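PDB 1ID2: amicyanin from Paracoccus versutus, which carries electrons as a type I blue copper protein, holding a single copper ion in a beta-barrel fold of the plastocyanin/azurin family. Local coordinates for residues I4-E9 with Y79-N84. Residues are numbered along the deposited sequence; the frame is centred on the assembly and turned at random.
Sequences ITVTSE and YAITFN
T5 N donates a hydrogen bond to T82 O over 2.7 Å, and T82 N returns a bond to T5 O, so the two threonines form an antiparallel hydrogen-bonded pair. T82 O also receives a CA-H...O contact from I4. Beside the pair, ND2 of N84 donates to T5 OG1 at 2.9 Å, nearly straight (169°) and with the hydroxyl oxygen lying in the amide plane. T5 OG1 stands beside its own backbone N (chi1 -59°), on the side where the amide arrives. Without the amide of N84, as with an alanine here, T5 OG1 would probably lose this donor and the T5 side chain be freer to turn. On the face that holds I4 and F83, I4 CG2 lies 3.7 Å from F83 CD2, the two side chains running alongside each other, while I4 CB packs on I81 CG2. Past V6 the two chains draw apart, and water replaces direct pairing: water 1 joins S8 O to A80 N, and water 2 lies 2.5 Å from Y79 OH while donating to E9 O. That same carbonyl oxygen meets the Y79 ring at its edge, 3.4 Å from CE2. In this cupredoxin beta sandwich, strand 4-13 forms one margin of the five-stranded sheet, with 77-83 between it and 43-48; F83 reaches across the core to V103 and V105 of strand 100-105, in the three-stranded sheet, and V6 and Y79 both touch F68 of strand 68-69.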
ATOM      1  N   ILE A   4      10.107  -2.061  -5.763  1.00 18.90           N
ATOM      2  CA  ILE A   4       9.695  -1.440  -4.510  1.00 20.55           C
ATOM      3  C   ILE A   4      10.652  -1.781  -3.368  1.00 25.49           C
ATOM      4  O   ILE A   4      11.442  -2.721  -3.456  1.00 27.06           O
ATOM      5  CB  ILE A   4       8.263  -1.878  -4.098  1.00 16.14           C
ATOM      6  CG1 ILE A   4       8.224  -3.383  -3.850  1.00  8.62           C
ATOM      7  CG2 ILE A   4       7.267  -1.487  -5.172  1.00 20.24           C
ATOM      8  CD1 ILE A   4       6.939  -3.868  -3.172  1.00 15.30           C
ATOM      9  N   THR A   5      10.582  -0.994  -2.301  1.00 21.02           N
ATOM     10  CA  THR A   5      11.317  -1.283  -1.077  1.00 17.13           C
ATOM     11  C   THR A   5      10.343  -1.274   0.092  1.00 14.55           C
ATOM     12  O   THR A   5       9.539  -0.339   0.268  1.00 18.23           O
ATOM     13  CB  THR A   5      12.449  -0.230  -0.815  1.00 37.65           C
ATOM     14  OG1 THR A   5      13.360  -0.214  -1.921  1.00 30.71           O
ATOM     15  CG2 THR A   5      13.232  -0.565   0.446  1.00 20.50           C
ATOM     16  N   VAL A   6      10.366  -2.361   0.848  1.00 19.71           N
ATOM     17  CA  VAL A   6       9.538  -2.458   2.027  1.00 22.62           C
ATOM     18  C   VAL A   6      10.370  -2.358   3.300  1.00 27.84           C
ATOM     19  O   VAL A   6      11.128  -3.280   3.640  1.00 28.10           O
ATOM     20  CB  VAL A   6       8.672  -3.723   1.996  1.00 20.06           C
ATOM     21  CG1 VAL A   6       7.779  -3.777   3.210  1.00 15.41           C
ATOM     22  CG2 VAL A   6       7.833  -3.704   0.721  1.00 27.87           C
ATOM     23  N   THR A   7      10.614  -1.087   3.586  1.00 48.18           N
ATOM     24  CA  THR A   7      10.479  -0.514   4.913  1.00 87.85           C
ATOM     25  C   THR A   7      10.348  -1.571   6.024  1.00 83.14           C
ATOM     26  O   THR A   7      11.340  -2.173   6.462  1.00 31.99           O
ATOM     27  CB  THR A   7       9.247   0.427   4.887  1.00 61.68           C
ATOM     28  OG1 THR A   7       9.107   0.958   3.553  1.00 40.21           O
ATOM     29  CG2 THR A   7       9.396   1.580   5.904  1.00 42.69           C
ATOM     30  N   SER A   8       9.114  -1.850   6.423  1.00 67.61           N
ATOM     31  CA  SER A   8       8.868  -2.748   7.534  1.00 36.31           C
ATOM     32  C   SER A   8       7.926  -3.827   7.035  1.00 21.19           C
ATOM     33  O   SER A   8       6.933  -3.533   6.361  1.00 40.13           O
ATOM     34  CB  SER A   8       8.238  -1.967   8.701  1.00 38.68           C
ATOM     35  OG  SER A   8       7.952  -2.796   9.812  1.00 57.19           O
ATOM     36  N   GLU A   9       8.380  -5.064   7.151  1.00 17.29           N
ATOM     37  CA  GLU A   9       7.514  -6.217   6.972  1.00 29.94           C
ATOM     38  C   GLU A   9       6.252  -6.021   7.811  1.00 17.42           C
ATOM     39  O   GLU A   9       5.139  -6.209   7.317  1.00 31.84           O
ATOM     40  CB  GLU A   9       8.240  -7.493   7.405  1.00 41.05           C
ATOM     41  CG  GLU A   9       7.653  -8.774   6.831  1.00 62.41           C
ATOM     42  CD  GLU A   9       8.239 -10.023   7.466  1.00 63.93           C
ATOM     43  OE1 GLU A   9       8.925 -10.786   6.754  1.00 66.28           O
ATOM     44  OE2 GLU A   9       8.006 -10.246   8.673  1.00 68.50           O
ATOM     45  N   TYR A  79       0.920   1.029   6.837  1.00 19.55           N
ATOM     46  CA  TYR A  79       1.865   0.199   6.097  1.00 16.62           C
ATOM     47  C   TYR A  79       2.496   1.007   4.970  1.00 15.79           C
ATOM     48  O   TYR A  79       1.825   1.835   4.350  1.00 23.11           O
ATOM     49  CB  TYR A  79       1.146  -1.031   5.547  1.00 12.95           C
ATOM     50  CG  TYR A  79       2.057  -2.103   5.001  1.00 17.23           C
ATOM     51  CD1 TYR A  79       2.281  -2.197   3.635  1.00 11.11           C
ATOM     52  CD2 TYR A  79       2.636  -3.059   5.835  1.00  9.89           C
ATOM     53  CE1 TYR A  79       3.040  -3.199   3.104  1.00 11.60           C
ATOM     54  CE2 TYR A  79       3.410  -4.085   5.300  1.00 19.38           C
ATOM     55  CZ  TYR A  79       3.594  -4.142   3.924  1.00 17.23           C
ATOM     56  OH  TYR A  79       4.303  -5.148   3.322  1.00 21.23           O
ATOM     57  N   ALA A  80       3.806   0.842   4.788  1.00 14.60           N
ATOM     58  CA  ALA A  80       4.579   1.683   3.880  1.00  8.67           C
ATOM     59  C   ALA A  80       5.264   0.865   2.807  1.00 20.24           C
ATOM     60  O   ALA A  80       5.822  -0.201   3.078  1.00 11.36           O
ATOM     61  CB  ALA A  80       5.624   2.472   4.650  1.00 15.76           C
ATOM     62  N   ILE A  81       5.236   1.400   1.596  1.00 13.39           N
ATOM     63  CA  ILE A  81       5.957   0.842   0.476  1.00 13.66           C
ATOM     64  C   ILE A  81       6.608   2.014  -0.230  1.00 16.88           C
ATOM     65  O   ILE A  81       5.937   3.023  -0.536  1.00  8.43           O
ATOM     66  CB  ILE A  81       5.021   0.093  -0.530  1.00 15.32           C
ATOM     67  CG1 ILE A  81       4.314  -1.066   0.156  1.00  7.78           C
ATOM     68  CG2 ILE A  81       5.848  -0.465  -1.681  1.00  6.58           C
ATOM     69  CD1 ILE A  81       3.417  -1.882  -0.759  1.00 12.66           C
ATOM     70  N   THR A  82       7.911   1.883  -0.477  1.00 13.45           N
ATOM     71  CA  THR A  82       8.659   2.847  -1.266  1.00  7.18           C
ATOM     72  C   THR A  82       8.754   2.374  -2.717  1.00 15.21           C
ATOM     73  O   THR A  82       9.201   1.264  -2.980  1.00 15.99           O
ATOM     74  CB  THR A  82      10.052   3.023  -0.678  1.00 15.33           C
ATOM     75  OG1 THR A  82       9.920   3.492   0.671  1.00 14.46           O
ATOM     76  CG2 THR A  82      10.872   4.009  -1.496  1.00  7.73           C
ATOM     77  N   PHE A  83       8.357   3.241  -3.647  1.00 10.27           N
ATOM     78  CA  PHE A  83       8.285   2.893  -5.063  1.00 27.48           C
ATOM     79  C   PHE A  83       9.471   3.505  -5.773  1.00 21.19           C
ATOM     80  O   PHE A  83       9.572   4.718  -5.895  1.00 19.21           O
ATOM     81  CB  PHE A  83       6.986   3.414  -5.694  1.00 14.77           C
ATOM     82  CG  PHE A  83       5.780   2.604  -5.334  1.00 30.44           C
ATOM     83  CD1 PHE A  83       5.064   2.876  -4.179  1.00 14.16           C
ATOM     84  CD2 PHE A  83       5.395   1.529  -6.114  1.00 10.77           C
ATOM     85  CE1 PHE A  83       3.991   2.072  -3.813  1.00 17.02           C
ATOM     86  CE2 PHE A  83       4.315   0.724  -5.755  1.00 10.96           C
ATOM     87  CZ  PHE A  83       3.620   0.991  -4.610  1.00 12.29           C
ATOM     88  N   ASN A  84      10.362   2.653  -6.253  1.00 15.76           N
ATOM     89  CA  ASN A  84      11.633   3.115  -6.775  1.00 20.33           C
ATOM     90  C   ASN A  84      11.572   3.387  -8.252  1.00 28.64           C
ATOM     91  O   ASN A  84      12.284   4.254  -8.745  1.00 47.05           O
ATOM     92  CB  ASN A  84      12.718   2.091  -6.491  1.00 11.32           C
ATOM     93  CG  ASN A  84      12.874   1.825  -5.026  1.00 26.61           C
ATOM     94  OD1 ASN A  84      12.989   2.751  -4.219  1.00 38.97           O
ATOM     95  ND2 ASN A  84      12.828   0.562  -4.658  1.00 18.64           N
TER
HETATM   96  O   HOH W   1       5.821  -1.345   5.996  1.00 30.87           O
HETATM   97  O   HOH W   2       4.735  -7.182   4.777  1.00 28.62           O